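Local coordinates for Alpha/beta hydrolase fold protein (Ochrobactrum, PDB 4G9E), which hydrolyses the lactone ring of N-acyl homoserine lactones, bacterial quorum-sensing signals, as an alpha/beta-hydrolase-fold lactonase, at residues A[61-75]-A[179-191]. Sequence-based numbering, arbitrary orientation.
With C4L (N-butanoyl-L-homoserine), chain C.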
loop_
_atom_site.group_PDB
_atom_site.type_symbol
_atom_site.label_atom_id
_atom_site.label_comp_id
_atom_site.label_asym_id
_atom_site.label_seq_id
_atom_site.Cartn_x
_atom_site.Cartn_y
_atom_site.Cartn_z
ATOM N N GLY A 61 2.145 3.788 -14.040
ATOM C CA GLY A 61 3.107 4.859 -13.846
ATOM C C GLY A 61 4.272 4.526 -12.931
ATOM O O GLY A 61 5.114 5.384 -12.687
ATOM N N HIS A 62 4.314 3.292 -12.430
ATOM C CA HIS A 62 5.306 2.875 -11.448
ATOM C C HIS A 62 6.002 1.587 -11.869
ATOM O O HIS A 62 5.441 0.761 -12.592
ATOM C CB HIS A 62 4.629 2.625 -10.098
ATOM C CG HIS A 62 4.103 3.856 -9.427
ATOM N ND1 HIS A 62 2.969 4.517 -9.852
ATOM C CD2 HIS A 62 4.544 4.533 -8.341
ATOM C CE1 HIS A 62 2.745 5.551 -9.059
ATOM N NE2 HIS A 62 3.688 5.586 -8.135
ATOM N N GLY A 63 7.220 1.398 -11.378
ATOM C CA GLY A 63 7.930 0.151 -11.589
ATOM C C GLY A 63 7.996 -0.269 -13.043
ATOM O O GLY A 63 8.348 0.519 -13.924
ATOM N N LYS A 64 7.687 -1.518 -13.284
ATOM C CA LYS A 64 7.732 -2.119 -14.605
ATOM C C LYS A 64 6.379 -2.021 -15.355
ATOM O O LYS A 64 6.238 -2.533 -16.412
ATOM C CB LYS A 64 8.190 -3.585 -14.512
ATOM C CG LYS A 64 9.598 -3.666 -13.970
ATOM C CD LYS A 64 10.288 -4.973 -14.152
ATOM C CE LYS A 64 11.650 -4.863 -13.493
ATOM N NZ LYS A 64 12.588 -4.060 -14.284
ATOM N N SER A 65 5.388 -1.392 -14.750
ATOM C CA SER A 65 4.140 -1.126 -15.453
ATOM C C SER A 65 4.340 0.041 -16.401
ATOM O O SER A 65 5.257 0.836 -16.222
ATOM C CB SER A 65 3.028 -0.811 -14.461
ATOM O OG SER A 65 2.652 -1.991 -13.773
ATOM N N THR A 66 3.484 0.144 -17.412
ATOM C CA THR A 66 3.518 1.306 -18.286
ATOM C C THR A 66 2.903 2.493 -17.572
ATOM O O THR A 66 2.200 2.338 -16.566
ATOM C CB THR A 66 2.752 1.081 -19.613
ATOM O OG1 THR A 66 1.373 0.801 -19.344
ATOM C CG2 THR A 66 3.361 -0.068 -20.403
ATOM N N ASP A 67 3.177 3.685 -18.081
ATOM C CA ASP A 67 2.403 4.835 -17.658
ATOM C C ASP A 67 0.933 4.564 -17.973
ATOM O O ASP A 67 0.608 3.722 -18.811
ATOM C CB ASP A 67 2.894 6.105 -18.356
ATOM C CG ASP A 67 4.263 6.548 -17.870
ATOM O OD1 ASP A 67 4.741 6.020 -16.836
ATOM O OD2 ASP A 67 4.853 7.439 -18.515
ATOM N N ALA A 68 0.043 5.258 -17.280
ATOM C CA ALA A 68 -1.387 5.091 -17.506
ATOM C C ALA A 68 -1.778 5.490 -18.921
ATOM O O ALA A 68 -1.292 6.487 -19.454
ATOM C CB ALA A 68 -2.165 5.922 -16.511
ATOM N N ILE A 69 -2.686 4.724 -19.516
ATOM C CA ILE A 69 -3.293 5.113 -20.785
ATOM C C ILE A 69 -3.950 6.484 -20.624
ATOM O O ILE A 69 -3.845 7.343 -21.501
ATOM C CB ILE A 69 -4.325 4.064 -21.240
ATOM C CG1 ILE A 69 -3.610 2.789 -21.695
ATOM C CG2 ILE A 69 -5.193 4.615 -22.368
ATOM C CD1 ILE A 69 -4.540 1.625 -21.962
ATOM N N ASP A 70 -4.607 6.681 -19.482
ATOM C CA ASP A 70 -5.329 7.916 -19.185
ATOM C C ASP A 70 -4.999 8.357 -17.761
ATOM O O ASP A 70 -5.634 7.913 -16.803
ATOM C CB ASP A 70 -6.836 7.696 -19.344
ATOM C CG ASP A 70 -7.649 8.936 -19.028
ATOM O OD1 ASP A 70 -7.057 9.994 -18.719
ATOM O OD2 ASP A 70 -8.889 8.847 -19.105
ATOM N N PRO A 71 -3.983 9.223 -17.613
ATOM C CA PRO A 71 -3.600 9.720 -16.287
ATOM C C PRO A 71 -4.767 10.310 -15.497
ATOM O O PRO A 71 -4.796 10.189 -14.267
ATOM C CB PRO A 71 -2.558 10.790 -16.610
ATOM C CG PRO A 71 -1.921 10.290 -17.872
ATOM C CD PRO A 71 -3.045 9.666 -18.661
ATOM N N ASP A 72 -5.720 10.929 -16.193
ATOM C CA ASP A 72 -6.855 11.570 -15.537
ATOM C C ASP A 72 -7.801 10.558 -14.881
ATOM O O ASP A 72 -8.537 10.887 -13.951
ATOM C CB ASP A 72 -7.629 12.429 -16.545
ATOM C CG ASP A 72 -6.799 13.574 -17.106
ATOM O OD1 ASP A 72 -5.966 14.127 -16.361
ATOM O OD2 ASP A 72 -7.004 13.935 -18.290
ATOM N N ARG A 73 -7.795 9.334 -15.386
ATOM C CA ARG A 73 -8.594 8.269 -14.805
ATOM C C ARG A 73 -7.816 7.504 -13.743
ATOM O O ARG A 73 -8.358 7.145 -12.701
ATOM C CB ARG A 73 -9.026 7.299 -15.897
ATOM C CG ARG A 73 -9.813 6.117 -15.388
ATOM C CD ARG A 73 -9.934 5.047 -16.453
ATOM N NE ARG A 73 -10.654 3.887 -15.937
ATOM C CZ ARG A 73 -10.406 2.635 -16.295
ATOM N NH1 ARG A 73 -9.448 2.375 -17.171
ATOM N NH2 ARG A 73 -11.108 1.642 -15.767
ATOM N N SER A 74 -6.545 7.237 -14.018
ATOM C CA SER A 74 -5.797 6.247 -13.241
ATOM C C SER A 74 -5.075 6.765 -12.005
ATOM O O SER A 74 -4.975 6.051 -11.002
ATOM C CB SER A 74 -4.775 5.550 -14.139
ATOM O OG SER A 74 -5.410 4.863 -15.193
ATOM N N TYR A 75 -4.534 7.978 -12.089
ATOM C CA TYR A 75 -3.620 8.455 -11.058
ATOM C C TYR A 75 -4.376 9.136 -9.921
ATOM O O TYR A 75 -4.388 10.365 -9.799
ATOM C CB TYR A 75 -2.587 9.400 -11.659
ATOM C CG TYR A 75 -1.628 8.781 -12.654
ATOM C CD1 TYR A 75 -1.315 7.425 -12.629
ATOM C CD2 TYR A 75 -0.991 9.580 -13.592
ATOM C CE1 TYR A 75 -0.406 6.891 -13.531
ATOM C CE2 TYR A 75 -0.085 9.060 -14.490
ATOM C CZ TYR A 75 0.213 7.713 -14.452
ATOM O OH TYR A 75 1.111 7.166 -15.339
ATOM N N ARG A 179 11.998 6.359 -11.946
ATOM C CA ARG A 179 11.142 5.940 -13.057
ATOM C C ARG A 179 9.742 6.538 -12.992
ATOM O O ARG A 179 9.144 6.827 -14.020
ATOM C CB ARG A 179 11.041 4.411 -13.128
ATOM C CG ARG A 179 10.018 3.884 -14.145
ATOM C CD ARG A 179 8.625 3.794 -13.521
ATOM N NE ARG A 179 7.584 3.289 -14.414
ATOM C CZ ARG A 179 6.859 4.052 -15.229
ATOM N NH1 ARG A 179 5.910 3.505 -15.982
ATOM N NH2 ARG A 179 7.084 5.359 -15.291
ATOM N N THR A 180 9.217 6.702 -11.785
ATOM C CA THR A 180 7.812 7.052 -11.606
ATOM C C THR A 180 7.391 8.230 -12.481
ATOM O O THR A 180 8.068 9.254 -12.540
ATOM C CB THR A 180 7.525 7.400 -10.146
ATOM O OG1 THR A 180 8.019 6.346 -9.314
ATOM C CG2 THR A 180 6.030 7.574 -9.907
ATOM N N ASP A 181 6.262 8.066 -13.160
ATOM C CA ASP A 181 5.617 9.139 -13.910
ATOM C C ASP A 181 5.239 10.230 -12.909
ATOM O O ASP A 181 4.331 10.052 -12.100
ATOM C CB ASP A 181 4.373 8.558 -14.594
ATOM C CG ASP A 181 3.631 9.557 -15.468
ATOM O OD1 ASP A 181 3.960 10.761 -15.467
ATOM O OD2 ASP A 181 2.686 9.113 -16.153
ATOM N N GLY A 182 5.934 11.364 -12.956
ATOM C CA GLY A 182 5.707 12.412 -11.976
ATOM C C GLY A 182 4.302 12.993 -12.003
ATOM O O GLY A 182 3.822 13.524 -11.000
ATOM N N ARG A 183 3.637 12.907 -13.149
ATOM C CA ARG A 183 2.240 13.327 -13.230
ATOM C C ARG A 183 1.391 12.583 -12.208
ATOM O O ARG A 183 0.420 13.126 -11.683
ATOM C CB ARG A 183 1.675 13.085 -14.629
ATOM C CG ARG A 183 2.379 13.879 -15.707
ATOM C CD ARG A 183 1.870 13.523 -17.093
ATOM N NE ARG A 183 2.060 12.105 -17.377
ATOM C CZ ARG A 183 1.591 11.489 -18.454
ATOM N NH1 ARG A 183 0.901 12.170 -19.362
ATOM N NH2 ARG A 183 1.811 10.191 -18.624
ATOM N N ALA A 184 1.758 11.336 -11.930
ATOM C CA ALA A 184 1.005 10.529 -10.985
ATOM C C ALA A 184 1.087 11.110 -9.576
ATOM O O ALA A 184 0.109 11.079 -8.836
ATOM C CB ALA A 184 1.481 9.079 -11.008
ATOM N N ARG A 185 2.252 11.629 -9.197
ATOM C CA ARG A 185 2.379 12.276 -7.899
ATOM C C ARG A 185 1.480 13.502 -7.812
ATOM O O ARG A 185 0.697 13.650 -6.874
ATOM C CB ARG A 185 3.828 12.680 -7.636
ATOM C CG ARG A 185 4.731 11.500 -7.301
ATOM C CD ARG A 185 6.120 11.960 -6.891
ATOM N NE ARG A 185 6.884 12.510 -8.007
ATOM C CZ ARG A 185 7.792 11.835 -8.709
ATOM N NH1 ARG A 185 8.058 10.567 -8.423
ATOM N NH2 ARG A 185 8.445 12.434 -9.698
ATOM N N ARG A 186 1.589 14.376 -8.805
ATOM C CA ARG A 186 0.861 15.635 -8.775
ATOM C C ARG A 186 -0.646 15.414 -8.754
ATOM O O ARG A 186 -1.355 15.982 -7.922
ATOM C CB ARG A 186 1.247 16.507 -9.965
ATOM C CG ARG A 186 0.419 17.776 -10.056
ATOM C CD ARG A 186 0.901 18.714 -11.149
ATOM N NE ARG A 186 1.143 18.030 -12.416
ATOM C CZ ARG A 186 0.211 17.765 -13.327
ATOM N NH1 ARG A 186 -1.057 18.105 -13.123
ATOM N NH2 ARG A 186 0.552 17.150 -14.451
ATOM N N ILE A 187 -1.131 14.590 -9.676
ATOM C CA ILE A 187 -2.566 14.407 -9.829
ATOM C C ILE A 187 -3.156 13.672 -8.626
ATOM O O ILE A 187 -4.181 14.077 -8.084
ATOM C CB ILE A 187 -2.903 13.697 -11.150
ATOM C CG1 ILE A 187 -2.453 14.555 -12.340
ATOM C CG2 ILE A 187 -4.394 13.440 -11.247
ATOM C CD1 ILE A 187 -2.444 13.811 -13.649
ATOM N N MET A 188 -2.501 12.606 -8.181
ATOM C CA MET A 188 -3.010 11.868 -7.041
ATOM C C MET A 188 -3.121 12.760 -5.816
ATOM O O MET A 188 -4.125 12.728 -5.110
ATOM C CB MET A 188 -2.134 10.646 -6.753
ATOM C CG MET A 188 -2.510 9.866 -5.494
ATOM S SD MET A 188 -1.862 10.553 -3.953
ATOM C CE MET A 188 -0.095 10.460 -4.227
ATOM N N PHE A 189 -2.093 13.564 -5.553
ATOM C CA PHE A 189 -2.093 14.335 -4.320
ATOM C C PHE A 189 -3.145 15.435 -4.340
ATOM O O PHE A 189 -3.814 15.699 -3.336
ATOM C CB PHE A 189 -0.710 14.921 -4.051
ATOM C CG PHE A 189 -0.583 15.560 -2.701
ATOM C CD1 PHE A 189 -0.383 14.790 -1.567
ATOM C CD2 PHE A 189 -0.690 16.929 -2.565
ATOM C CE1 PHE A 189 -0.276 15.383 -0.322
ATOM C CE2 PHE A 189 -0.582 17.529 -1.324
ATOM C CZ PHE A 189 -0.379 16.757 -0.204
ATOM N N GLU A 190 -3.296 16.073 -5.491
ATOM C CA GLU A 190 -4.337 17.082 -5.655
ATOM C C GLU A 190 -5.727 16.489 -5.444
ATOM O O GLU A 190 -6.564 17.074 -4.754
ATOM C CB GLU A 190 -4.244 17.729 -7.035
ATOM C CG GLU A 190 -3.102 18.719 -7.172
ATOM C CD GLU A 190 -3.001 19.320 -8.558
ATOM O OE1 GLU A 190 -3.677 18.819 -9.480
ATOM O OE2 GLU A 190 -2.236 20.294 -8.721
ATOM N N LYS A 191 -5.966 15.321 -6.027
ATOM C CA LYS A 191 -7.277 14.688 -5.917
ATOM C C LYS A 191 -7.565 14.199 -4.491
ATOM O O LYS A 191 -8.703 14.248 -4.028
ATOM C CB LYS A 191 -7.413 13.573 -6.955
ATOM C CG LYS A 191 -7.492 14.116 -8.373
ATOM C CD LYS A 191 -7.758 13.037 -9.390
ATOM C CE LYS A 191 -8.049 13.640 -10.749
ATOM N NZ LYS A 191 -8.355 12.582 -11.740
HETATM O O1 C4L C . 4.960 6.453 0.871
HETATM C C4 C4L C . 3.890 6.904 0.396
HETATM O O2 C4L C . 3.132 6.240 -0.345
HETATM C C3 C4L C . 3.492 8.329 0.703
HETATM C C2 C4L C . 4.106 8.811 2.023
HETATM C C1 C4L C . 4.137 10.328 2.125
HETATM O O3 C4L C . 5.127 10.861 1.231
HETATM N N1 C4L C . 2.037 8.494 0.796
HETATM C C5 C4L C . 1.318 9.082 -0.165
HETATM O O4 C4L C . 1.808 9.545 -1.187
HETATM C C6 C4L C . -0.173 9.181 0.065
HETATM C C7 C4L C . -0.636 10.603 -0.231
HETATM C C8 C4L C . -0.040 11.625 0.730
HETATM O O HOH W 1 8.101 3.503 -9.631
HETATM O O HOH W 2 0.475 8.297 -20.348
HETATM O O HOH W 3 -6.247 10.793 -11.957
HETATM O O HOH W 4 -6.880 14.707 -13.819
#
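In this alpha/beta-hydrolase fold, the N-cap of a pocket-lining helix is where the segment 61-75, a loop with the short helix 71-74 that links strand 52-57 to helix 77-91, meets the segment 179-191: Asp-181 caps the helix and Tyr-75 meets its side chain. The Tyr-75 hydroxyl donates to Asp-181 OD2 over 2.6 Å, on the anti side of a carboxylate standing nearly upright to the ring (87°). Arg-183 NH2 reaches the same oxygen from the opposite face, while OD1 takes both Arg-183 NE and the capping N-H of Arg-183. Both carboxylate oxygens are thus gripped twice, which fixes the rotation of the group and, with the positive charge of Arg-183, would be expected to offset the nearby Asp-67 carboxylate. The same tyrosine hydroxyl accepts a nearly straight bond from Ala-68 N (175°), tying the loop to itself and to the helix at one atom. Ala-184 CB sits over the centre of the Tyr-75 ring, 3.5 Å from its centroid, a CH-pi contact, and Tyr-80 of helix 77-91 touches both residues.

Earlier in 61-75, the Arg-179 guanidinium lies against the type II' turn from His-62 to Ser-65. With CG anti to the backbone N (chi1 172°) and the chain bent at chi2, it presents its edge: NE donates to Gly-63 O, NH1 to Ser-65 O at 2.8 Å, and NH1 and NH2 together clasp Asp-67 OD1 end-on in a salt bridge. Gly-61 O lies over one guanidinium face and accepts from Asp-181 N. Nearby, Thr-180 CG2 rests on a face of the His-62 ring, whose ND1 bonds to Pro-60 O.

About two turns in, the helix lines the ligand pocket, where Met-188 CE comes within 3.7 Å of O4 of N-butanoyl-L-homoserine and the Phe-189 ring turns its edge to C8, with CE1 3.9 Å away.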